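Local coordinates for protein O-methyltransferase, putative (Bacillus cereus, PDB 3DUW) that binds S-adenosylhomocysteine and, as a class I O-methyltransferase with a Rossmann-like fold, probably transfers methyl groups from S-adenosylmethionine to hydroxyl groups of acceptors, at residues A[198-203]-A[217-222]; A[135-140]-A[159-164]; A[72-77]-A[101-106]. All coordinates share one frame; numbering follows the deposited sequence.

Interaction 1: residues A[198-203]-A[217-222]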
loop_
_atom_site.group_PDB
_atom_site.type_symbol
_atom_site.label_atom_id
_atom_site.label_comp_id
_atom_site.label_asym_id
_atom_site.label_seq_id
_atom_site.Cartn_x
_atom_site.Cartn_y
_atom_site.Cartn_z
ATOM N N PRO A 198 11.505 17.237 7.271
ATOM C CA PRO A 198 11.568 16.364 8.447
ATOM C C PRO A 198 10.205 15.902 8.957
ATOM O O PRO A 198 10.103 14.882 9.632
ATOM C CB PRO A 198 12.298 17.226 9.476
ATOM C CG PRO A 198 13.152 18.110 8.633
ATOM C CD PRO A 198 12.211 18.503 7.527
ATOM N N ARG A 199 9.160 16.654 8.636
ATOM C CA ARG A 199 7.821 16.310 9.096
ATOM C C ARG A 199 7.140 15.228 8.262
ATOM O O ARG A 199 6.005 14.854 8.545
ATOM C CB ARG A 199 6.954 17.567 9.127
ATOM C CG ARG A 199 6.956 18.335 7.822
ATOM C CD ARG A 199 6.419 19.746 7.994
ATOM N NE ARG A 199 5.074 19.767 8.559
ATOM C CZ ARG A 199 4.267 20.822 8.522
ATOM N NH1 ARG A 199 4.670 21.946 7.942
ATOM N NH2 ARG A 199 3.058 20.753 9.059
ATOM N N VAL A 200 7.831 14.714 7.247
ATOM C CA VAL A 200 7.245 13.685 6.389
ATOM C C VAL A 200 8.159 12.477 6.193
ATOM O O VAL A 200 9.332 12.625 5.847
ATOM C CB VAL A 200 6.893 14.262 4.994
ATOM C CG1 VAL A 200 6.269 13.184 4.117
ATOM C CG2 VAL A 200 5.941 15.435 5.141
ATOM N N SER A 201 7.613 11.286 6.424
ATOM C CA SER A 201 8.348 10.036 6.251
ATOM C C SER A 201 7.628 9.277 5.144
ATOM O O SER A 201 6.402 9.162 5.160
ATOM C CB SER A 201 8.340 9.222 7.546
ATOM O OG SER A 201 7.020 8.906 7.946
ATOM N N ALA A 202 8.383 8.749 4.187
ATOM C CA ALA A 202 7.758 8.063 3.068
ATOM C C ALA A 202 8.526 6.885 2.509
ATOM O O ALA A 202 9.696 6.661 2.819
ATOM C CB ALA A 202 7.511 9.072 1.939
ATOM N N THR A 203 7.822 6.130 1.678
ATOM C CA THR A 203 8.401 5.019 0.954
ATOM C C THR A 203 7.746 5.061 -0.419
ATOM O O THR A 203 6.823 5.847 -0.659
ATOM C CB THR A 203 8.121 3.644 1.605
ATOM O OG1 THR A 203 8.922 2.657 0.939
ATOM C CG2 THR A 203 6.645 3.258 1.488
ATOM N N ILE A 217 4.138 6.721 -4.215
ATOM C CA ILE A 217 4.752 7.123 -2.966
ATOM C C ILE A 217 3.645 7.161 -1.914
ATOM O O ILE A 217 2.514 7.568 -2.196
ATOM C CB ILE A 217 5.383 8.537 -3.075
ATOM C CG1 ILE A 217 6.800 8.433 -3.645
ATOM C CG2 ILE A 217 5.382 9.229 -1.710
ATOM C CD1 ILE A 217 7.391 9.766 -4.077
HETATM N N MSE A 218 3.963 6.683 -0.719
HETATM C CA MSE A 218 3.031 6.733 0.398
HETATM C C MSE A 218 3.819 7.419 1.499
HETATM O O MSE A 218 4.882 6.944 1.905
HETATM C CB MSE A 218 2.579 5.340 0.849
HETATM C CG MSE A 218 1.589 5.394 2.013
HETATM SE SE MSE A 218 0.715 3.716 2.404
HETATM C CE MSE A 218 2.069 2.955 3.551
ATOM N N ALA A 219 3.303 8.554 1.953
ATOM C CA ALA A 219 3.956 9.341 2.985
ATOM C C ALA A 219 3.008 9.640 4.129
ATOM O O ALA A 219 1.791 9.693 3.950
ATOM C CB ALA A 219 4.464 10.646 2.387
ATOM N N VAL A 220 3.580 9.831 5.310
ATOM C CA VAL A 220 2.795 10.151 6.488
ATOM C C VAL A 220 3.391 11.388 7.142
ATOM O O VAL A 220 4.608 11.485 7.319
ATOM C CB VAL A 220 2.791 8.989 7.506
ATOM C CG1 VAL A 220 2.009 9.388 8.749
ATOM C CG2 VAL A 220 2.176 7.750 6.880
ATOM N N VAL A 221 2.526 12.336 7.481
ATOM C CA VAL A 221 2.945 13.571 8.119
ATOM C C VAL A 221 3.058 13.352 9.622
ATOM O O VAL A 221 2.185 12.738 10.235
ATOM C CB VAL A 221 1.926 14.699 7.855
ATOM C CG1 VAL A 221 2.368 15.975 8.551
ATOM C CG2 VAL A 221 1.788 14.932 6.355
ATOM N N LYS A 222 4.141 13.860 10.202
ATOM C CA LYS A 222 4.392 13.741 11.634
ATOM C C LYS A 222 4.195 15.095 12.311
ATOM O O LYS A 222 4.180 16.112 11.584
ATOM C CB LYS A 222 5.823 13.261 11.879
ATOM C CG LYS A 222 6.203 13.168 13.345
ATOM C CD LYS A 222 7.626 13.655 13.584
ATOM C CE LYS A 222 7.779 15.127 13.217
ATOM N NZ LYS A 222 6.841 16.005 13.975
HETATM O O HOH W 1 3.140 18.735 10.829
HETATM O O HOH W 2 6.312 11.329 9.513
#
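Ala-202 and Ala-219 face each other in a non-hydrogen-bonded pair of the antiparallel hairpin formed by strands 200-209 and 214-221, and their CB atoms meet at 3.5 Å, tighter than usual for two methyl carbons. The small side chain suits both places, because the backbones come close here, with the CA atoms of Ala-202 and Ala-219 4.0 Å apart. Val-200 lies on the same face. Its CG1, set anti to the backbone N (chi1 -179°), reaches diagonally to Ala-219 CB at 3.6 Å, while CG2 looks across to CG2 of Val-221. Phe-150 and Leu-154 of helix 146-155 cover Val-200, and Ile-194 of helix 182-196 covers Ala-202, so short and branched aliphatic groups fit this buried layer.

Ser-201, Thr-203, Val-220 and Met-218, a selenomethionine, occupy the other face, where the second subunit packs: its Leu-52 touches Ser-201 and Val-220, its Phe-49 touches Met-218, and the hydroxyl of Thr-203 bonds to Thr-45 O of that subunit. Ser-201 and Val-220 exchange two backbone hydrogen bonds, Ser-201 N to Val-220 O at 3.1 Å and Val-220 N to Ser-201 O at 2.9 Å; Thr-203 and Met-218 form a like pair. A water joins Ser-201 OG to Val-220 O.

At the open end, Lys-222 N donates to Arg-199 O at 2.7 Å, and a second water links Arg-199 NH2 to Lys-222 O. Paired N-H and C=O groups thus satisfy each other, Ala-219 and Val-221 turn theirs to residues 160-163, and the hairpin offers its helices an apolar face and the dimer partner a mixed one.

Interaction 2: residues A[135-140]-A[159-164]. With SAH (S-adenosyl-L-homocysteine), chain C.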
loop_
_atom_site.group_PDB
_atom_site.type_symbol
_atom_site.label_atom_id
_atom_site.label_comp_id
_atom_site.label_asym_id
_atom_site.label_seq_id
_atom_site.Cartn_x
_atom_site.Cartn_y
_atom_site.Cartn_z
ATOM N N ASP A 135 -7.101 14.808 6.003
ATOM C CA ASP A 135 -6.483 13.626 6.597
ATOM C C ASP A 135 -5.874 12.680 5.566
ATOM O O ASP A 135 -5.057 11.833 5.915
ATOM C CB ASP A 135 -7.507 12.822 7.413
ATOM C CG ASP A 135 -8.488 13.695 8.162
ATOM O OD1 ASP A 135 -8.046 14.587 8.913
ATOM O OD2 ASP A 135 -9.710 13.478 8.005
ATOM N N PHE A 136 -6.281 12.821 4.309
ATOM C CA PHE A 136 -5.796 11.949 3.241
ATOM C C PHE A 136 -5.708 12.793 1.974
ATOM O O PHE A 136 -6.681 13.438 1.584
ATOM C CB PHE A 136 -6.782 10.788 3.067
ATOM C CG PHE A 136 -6.281 9.672 2.199
ATOM C CD1 PHE A 136 -6.228 9.812 0.815
ATOM C CD2 PHE A 136 -5.885 8.466 2.764
ATOM C CE1 PHE A 136 -5.791 8.762 0.007
ATOM C CE2 PHE A 136 -5.448 7.413 1.964
ATOM C CZ PHE A 136 -5.402 7.563 0.584
ATOM N N ILE A 137 -4.544 12.789 1.333
ATOM C CA ILE A 137 -4.330 13.588 0.130
ATOM C C ILE A 137 -3.773 12.734 -1.009
ATOM O O ILE A 137 -2.745 12.065 -0.853
ATOM C CB ILE A 137 -3.361 14.754 0.436
ATOM C CG1 ILE A 137 -3.904 15.568 1.619
ATOM C CG2 ILE A 137 -3.186 15.636 -0.790
ATOM C CD1 ILE A 137 -2.972 16.649 2.110
ATOM N N PHE A 138 -4.462 12.758 -2.146
ATOM C CA PHE A 138 -4.062 11.987 -3.320
ATOM C C PHE A 138 -3.603 12.953 -4.402
ATOM O O PHE A 138 -4.396 13.748 -4.909
ATOM C CB PHE A 138 -5.244 11.141 -3.816
ATOM C CG PHE A 138 -4.923 10.258 -4.997
ATOM C CD1 PHE A 138 -3.746 9.515 -5.033
ATOM C CD2 PHE A 138 -5.813 10.147 -6.061
ATOM C CE1 PHE A 138 -3.464 8.672 -6.115
ATOM C CE2 PHE A 138 -5.539 9.309 -7.141
ATOM C CZ PHE A 138 -4.362 8.570 -7.168
ATOM N N ILE A 139 -2.316 12.898 -4.728
ATOM C CA ILE A 139 -1.734 13.769 -5.743
ATOM C C ILE A 139 -1.652 12.982 -7.043
ATOM O O ILE A 139 -0.833 12.068 -7.180
ATOM C CB ILE A 139 -0.337 14.249 -5.309
ATOM C CG1 ILE A 139 -0.433 14.917 -3.934
ATOM C CG2 ILE A 139 0.217 15.223 -6.334
ATOM C CD1 ILE A 139 0.895 15.379 -3.365
ATOM N N ASP A 140 -2.501 13.348 -7.998
ATOM C CA ASP A 140 -2.571 12.632 -9.266
ATOM C C ASP A 140 -2.977 13.532 -10.432
ATOM O O ASP A 140 -3.886 13.200 -11.195
ATOM C CB ASP A 140 -3.571 11.478 -9.114
ATOM C CG ASP A 140 -3.503 10.481 -10.248
ATOM O OD1 ASP A 140 -2.415 10.298 -10.825
ATOM O OD2 ASP A 140 -4.542 9.858 -10.546
ATOM N N PRO A 159 -1.146 16.348 11.738
ATOM C CA PRO A 159 -0.273 15.223 12.078
ATOM C C PRO A 159 -1.039 13.929 11.826
ATOM O O PRO A 159 -2.170 13.774 12.283
ATOM C CB PRO A 159 0.019 15.454 13.558
ATOM C CG PRO A 159 0.009 16.952 13.660
ATOM C CD PRO A 159 -1.210 17.320 12.844
ATOM N N GLY A 160 -0.430 13.010 11.084
ATOM C CA GLY A 160 -1.096 11.756 10.787
ATOM C C GLY A 160 -1.662 11.700 9.380
ATOM O O GLY A 160 -2.086 10.643 8.928
ATOM N N THR A 161 -1.675 12.833 8.686
ATOM C CA THR A 161 -2.189 12.874 7.319
ATOM C C THR A 161 -1.416 11.925 6.411
ATOM O O THR A 161 -0.191 11.830 6.489
ATOM C CB THR A 161 -2.099 14.300 6.726
ATOM O OG1 THR A 161 -3.079 15.137 7.351
ATOM C CG2 THR A 161 -2.342 14.283 5.220
ATOM N N VAL A 162 -2.150 11.217 5.561
ATOM C CA VAL A 162 -1.549 10.296 4.607
ATOM C C VAL A 162 -1.527 10.976 3.242
ATOM O O VAL A 162 -2.513 11.590 2.833
ATOM C CB VAL A 162 -2.370 8.992 4.491
ATOM C CG1 VAL A 162 -1.828 8.127 3.353
ATOM C CG2 VAL A 162 -2.320 8.231 5.804
ATOM N N ILE A 163 -0.394 10.886 2.555
ATOM C CA ILE A 163 -0.254 11.467 1.226
ATOM C C ILE A 163 0.155 10.364 0.259
ATOM O O ILE A 163 1.133 9.653 0.498
ATOM C CB ILE A 163 0.834 12.567 1.188
ATOM C CG1 ILE A 163 0.465 13.708 2.139
ATOM C CG2 ILE A 163 0.994 13.091 -0.237
ATOM C CD1 ILE A 163 1.569 14.738 2.327
ATOM N N ILE A 164 -0.611 10.202 -0.814
ATOM C CA ILE A 164 -0.292 9.212 -1.832
ATOM C C ILE A 164 0.010 9.977 -3.108
ATOM O O ILE A 164 -0.789 10.819 -3.529
ATOM C CB ILE A 164 -1.476 8.269 -2.130
ATOM C CG1 ILE A 164 -1.779 7.391 -0.912
ATOM C CG2 ILE A 164 -1.154 7.406 -3.350
ATOM C CD1 ILE A 164 -0.684 6.395 -0.581
HETATM N N SAH C . -6.787 10.434 -10.473
HETATM C CA SAH C . -7.795 10.342 -11.593
HETATM C CB SAH C . -7.166 10.705 -12.897
HETATM C CG SAH C . -6.591 12.094 -13.041
HETATM S SD SAH C . -5.616 12.176 -14.605
HETATM C C SAH C . -8.274 8.854 -11.682
HETATM O O SAH C . -7.748 8.019 -10.940
HETATM O OXT SAH C . -9.201 8.597 -12.530
HETATM C "C5'" SAH C . -4.804 13.703 -14.354
HETATM C "C4'" SAH C . -5.843 14.926 -14.325
HETATM O "O4'" SAH C . -4.968 16.028 -14.094
HETATM C "C3'" SAH C . -6.525 15.272 -15.640
HETATM O "O3'" SAH C . -7.950 15.219 -15.535
HETATM C "C2'" SAH C . -5.953 16.711 -15.958
HETATM O "O2'" SAH C . -6.857 17.517 -16.698
HETATM C "C1'" SAH C . -5.638 17.234 -14.571
HETATM N N9 SAH C . -4.791 18.271 -14.484
HETATM C C8 SAH C . -3.647 18.614 -15.184
HETATM N N7 SAH C . -3.080 19.716 -14.808
HETATM C C5 SAH C . -3.896 20.186 -13.749
HETATM C C6 SAH C . -3.790 21.362 -12.920
HETATM N N6 SAH C . -2.815 22.272 -13.036
HETATM N N1 SAH C . -4.777 21.496 -11.977
HETATM C C2 SAH C . -5.791 20.595 -11.821
HETATM N N3 SAH C . -5.927 19.461 -12.594
HETATM C C4 SAH C . -4.947 19.321 -13.535
#
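Phe-138 and Ile-164 meet through CD1 of the ring and CG2 of the isoleucine, 3.7 Å apart. Both groups stand anti to their backbone N atoms (chi1 -178° for Phe-138 CG), which lays the ring beside the branched CB of Ile-164. The other branch of Ile-164, CG1, reaches CZ of Phe-136 at 3.9 Å, so the two branches of one isoleucine serve two rings. Phe-136 CE2 also meets Val-162 CG1; the ring slants against both aliphatic neighbours, and Leu-53 of helix 44-57 covers Phe-136 and Ile-164 alike.

Strands 136-139 and 162-166 run parallel and are joined through helix 146-155 in a beta-alpha-beta unit of the Rossmann-like sheet. Beta-branched Ile and Val suit such buried strand positions. The backbones bond alternately, from Val-162 N to Asp-135 O up to Ile-139 N to Ile-164 O, the last at 2.8 Å and nearly straight.

On the face toward that helix, Ile-139 CD1 touches Ile-163 CG2 at 3.9 Å, an extended chain (chi2 177°) meeting a branch methyl. Ile-137 CD1 reaches Thr-161 CG2 at 4.0 Å, while the threonine hydroxyl turns to Phe-134 O and Arg-158 N. Past the strand end, Asp-140 OD2 accepts a hydrogen bond from the amino N of S-adenosylhomocysteine, modelled too short to be trusted, and Lys-143 salt-bridges OD1. The CB of Asp-140 lies over one face of the Phe-138 ring, 3.5 Å above its plane and displaced toward the rim.

Interaction 3: residues A[72-77]-A[101-106]. With SAH (S-adenosyl-L-homocysteine), chain C.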
loop_
_atom_site.group_PDB
_atom_site.type_symbol
_atom_site.label_atom_id
_atom_site.label_comp_id
_atom_site.label_asym_id
_atom_site.label_seq_id
_atom_site.Cartn_x
_atom_site.Cartn_y
_atom_site.Cartn_z
ATOM N N SER A 72 -11.094 7.600 -9.680
ATOM C CA SER A 72 -10.408 7.455 -8.397
ATOM C C SER A 72 -11.229 8.110 -7.293
ATOM O O SER A 72 -11.269 7.624 -6.165
ATOM C CB SER A 72 -9.033 8.121 -8.436
ATOM O OG SER A 72 -9.149 9.485 -8.808
ATOM N N THR A 73 -11.875 9.223 -7.631
ATOM C CA THR A 73 -12.681 9.971 -6.678
ATOM C C THR A 73 -13.768 9.099 -6.064
ATOM O O THR A 73 -14.026 9.167 -4.863
ATOM C CB THR A 73 -13.348 11.167 -7.365
ATOM O OG1 THR A 73 -12.456 11.709 -8.347
ATOM C CG2 THR A 73 -13.684 12.242 -6.347
ATOM N N ILE A 74 -14.415 8.291 -6.897
ATOM C CA ILE A 74 -15.468 7.401 -6.423
ATOM C C ILE A 74 -14.897 6.342 -5.473
ATOM O O ILE A 74 -15.484 6.053 -4.428
ATOM C CB ILE A 74 -16.187 6.745 -7.622
ATOM C CG1 ILE A 74 -17.016 7.812 -8.346
ATOM C CG2 ILE A 74 -17.068 5.597 -7.152
ATOM C CD1 ILE A 74 -17.517 7.395 -9.712
ATOM N N TRP A 75 -13.746 5.771 -5.822
ATOM C CA TRP A 75 -13.122 4.782 -4.951
ATOM C C TRP A 75 -12.801 5.414 -3.599
ATOM O O TRP A 75 -13.040 4.814 -2.551
ATOM C CB TRP A 75 -11.827 4.243 -5.564
ATOM C CG TRP A 75 -12.012 3.198 -6.626
ATOM C CD1 TRP A 75 -11.848 3.358 -7.971
ATOM C CD2 TRP A 75 -12.341 1.816 -6.424
ATOM N NE1 TRP A 75 -12.045 2.160 -8.620
ATOM C CE2 TRP A 75 -12.349 1.197 -7.693
ATOM C CE3 TRP A 75 -12.625 1.038 -5.293
ATOM C CZ2 TRP A 75 -12.631 -0.163 -7.865
ATOM C CZ3 TRP A 75 -12.906 -0.317 -5.463
ATOM C CH2 TRP A 75 -12.906 -0.899 -6.742
ATOM N N LEU A 76 -12.253 6.625 -3.627
ATOM C CA LEU A 76 -11.904 7.333 -2.399
ATOM C C LEU A 76 -13.140 7.653 -1.564
ATOM O O LEU A 76 -13.171 7.401 -0.357
ATOM C CB LEU A 76 -11.164 8.632 -2.730
ATOM C CG LEU A 76 -9.748 8.487 -3.301
ATOM C CD1 LEU A 76 -9.282 9.811 -3.874
ATOM C CD2 LEU A 76 -8.803 8.020 -2.205
ATOM N N ALA A 77 -14.162 8.201 -2.212
ATOM C CA ALA A 77 -15.389 8.563 -1.514
ATOM C C ALA A 77 -16.065 7.352 -0.881
ATOM O O ALA A 77 -16.647 7.450 0.199
ATOM C CB ALA A 77 -16.345 9.254 -2.470
ATOM N N SER A 101 -20.759 14.429 -13.203
ATOM C CA SER A 101 -21.823 13.580 -13.723
ATOM C C SER A 101 -21.630 12.135 -13.280
ATOM O O SER A 101 -22.585 11.471 -12.877
ATOM C CB SER A 101 -21.860 13.674 -15.250
ATOM O OG SER A 101 -22.030 15.025 -15.659
ATOM N N ASN A 102 -20.394 11.648 -13.345
ATOM C CA ASN A 102 -20.106 10.281 -12.930
ATOM C C ASN A 102 -20.294 10.132 -11.433
ATOM O O ASN A 102 -20.833 9.131 -10.964
ATOM C CB ASN A 102 -18.679 9.888 -13.315
ATOM C CG ASN A 102 -18.529 9.642 -14.803
ATOM O OD1 ASN A 102 -19.465 9.188 -15.459
ATOM N ND2 ASN A 102 -17.347 9.922 -15.339
ATOM N N ILE A 103 -19.845 11.132 -10.683
ATOM C CA ILE A 103 -19.976 11.111 -9.235
ATOM C C ILE A 103 -21.454 11.116 -8.848
ATOM O O ILE A 103 -21.862 10.445 -7.898
ATOM C CB ILE A 103 -19.241 12.318 -8.613
ATOM C CG1 ILE A 103 -17.731 12.130 -8.792
ATOM C CG2 ILE A 103 -19.594 12.456 -7.138
ATOM C CD1 ILE A 103 -16.902 13.331 -8.401
ATOM N N GLU A 104 -22.258 11.860 -9.601
ATOM C CA GLU A 104 -23.693 11.932 -9.340
ATOM C C GLU A 104 -24.357 10.593 -9.642
ATOM O O GLU A 104 -25.219 10.135 -8.887
ATOM C CB GLU A 104 -24.333 13.030 -10.195
ATOM C CG GLU A 104 -25.850 13.105 -10.081
ATOM C CD GLU A 104 -26.316 13.395 -8.670
ATOM O OE1 GLU A 104 -25.954 14.462 -8.131
ATOM O OE2 GLU A 104 -27.047 12.557 -8.100
ATOM N N ARG A 105 -23.952 9.959 -10.740
ATOM C CA ARG A 105 -24.527 8.675 -11.117
ATOM C C ARG A 105 -24.180 7.618 -10.071
ATOM O O ARG A 105 -24.901 6.634 -9.906
ATOM C CB ARG A 105 -24.023 8.241 -12.499
ATOM C CG ARG A 105 -25.041 7.402 -13.279
ATOM C CD ARG A 105 -24.585 7.064 -14.697
ATOM N NE ARG A 105 -24.074 8.227 -15.417
ATOM C CZ ARG A 105 -22.781 8.518 -15.526
ATOM N NH1 ARG A 105 -21.874 7.726 -14.972
ATOM N NH2 ARG A 105 -22.393 9.606 -16.168
ATOM N N ALA A 106 -23.073 7.832 -9.365
ATOM C CA ALA A 106 -22.629 6.912 -8.325
ATOM C C ALA A 106 -23.255 7.295 -6.980
ATOM O O ALA A 106 -22.957 6.690 -5.951
ATOM C CB ALA A 106 -21.105 6.932 -8.224
HETATM N N SAH C . -6.787 10.434 -10.473
HETATM C CA SAH C . -7.795 10.342 -11.593
HETATM C CB SAH C . -7.166 10.705 -12.897
HETATM C CG SAH C . -6.591 12.094 -13.041
HETATM S SD SAH C . -5.616 12.176 -14.605
HETATM C C SAH C . -8.274 8.854 -11.682
HETATM O O SAH C . -7.748 8.019 -10.940
HETATM O OXT SAH C . -9.201 8.597 -12.530
HETATM C "C5'" SAH C . -4.804 13.703 -14.354
HETATM C "C4'" SAH C . -5.843 14.926 -14.325
HETATM O "O4'" SAH C . -4.968 16.028 -14.094
HETATM C "C3'" SAH C . -6.525 15.272 -15.640
HETATM O "O3'" SAH C . -7.950 15.219 -15.535
HETATM C "C2'" SAH C . -5.953 16.711 -15.958
HETATM O "O2'" SAH C . -6.857 17.517 -16.698
HETATM C "C1'" SAH C . -5.638 17.234 -14.571
HETATM N N9 SAH C . -4.791 18.271 -14.484
HETATM C C8 SAH C . -3.647 18.614 -15.184
HETATM N N7 SAH C . -3.080 19.716 -14.808
HETATM C C5 SAH C . -3.896 20.186 -13.749
HETATM C C6 SAH C . -3.790 21.362 -12.920
HETATM N N6 SAH C . -2.815 22.272 -13.036
HETATM N N1 SAH C . -4.777 21.496 -11.977
HETATM C C2 SAH C . -5.791 20.595 -11.821
HETATM N N3 SAH C . -5.927 19.461 -12.594
HETATM C C4 SAH C . -4.947 19.321 -13.535
#
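Apolar contacts carry the meeting of helices 71-77 and 93-105, and Ile-74 does most of the touching. Its CD1 rests on Ala-106 CB at 3.9 Å and lies equally near the backbone oxygen of Asn-102. The extended end of Ile-74 (chi2 167°) carries the methyl to Ala-106, just past the end of helix 93-105, where alanine's single methyl suits the arriving tip. From the preceding residue, Thr-73 CG2 meets Ile-103 CD1 at 4.0 Å, the two side chains crossing at about a right angle. The short segments' axes stay 10.2 Å apart and are inclined by 37°, so side-chain ends bridge the gap. Leu-108 closes over Ile-74 and Ile-103.

The polar side-chain bonds lie within segment 101-106 or run to residues outside the two segments. Asn-102 OD1 takes two hydrogen bonds from the guanidinium end of Arg-105, from NH1 at 2.9 Å and from NH2 at 3.0 Å; it lies in the guanidinium plane, and NH1 sits on a lone pair of the amide oxygen. Asn-102 ND2 donates to Gly-69 O. Thr-73 OG1 bonds to Glu-64, which also bonds to Ser-72 OG.

For the ligand, Ser-72 OG accepts from the amino N of S-adenosylhomocysteine at 3.0 Å. Helix 71-77 is thus divided: its serine serves the cofactor pocket, while Thr-73 and Ile-74 pack against segment 101-106 by apolar contact and not by directional bonds.

Interactions 1 and 2 belong to one sheet, in which strand 214-221 lies beside strand 162-166. Their centres are 9 Å apart, and the backbone joins them: Ala-219 N to Ile-163 O and Val-221 O to Gly-160 N, both 2.8 Å and probable hydrogen bonds. Interaction 3 stands about 18 Å, centre to centre, from interaction 2, yet touches it through Phe-136 CE1 and Leu-76 CD2 at 3.8 Å. S-adenosylhomocysteine unites these two: its amino nitrogen is hydrogen-bonded to Ser-72 of interaction 3 and lies doubtfully close to Asp-140 of interaction 2. Interaction 1, with its centre about 27 Å from that of interaction 3, lies across the chain's centre and turns one face to the second subunit.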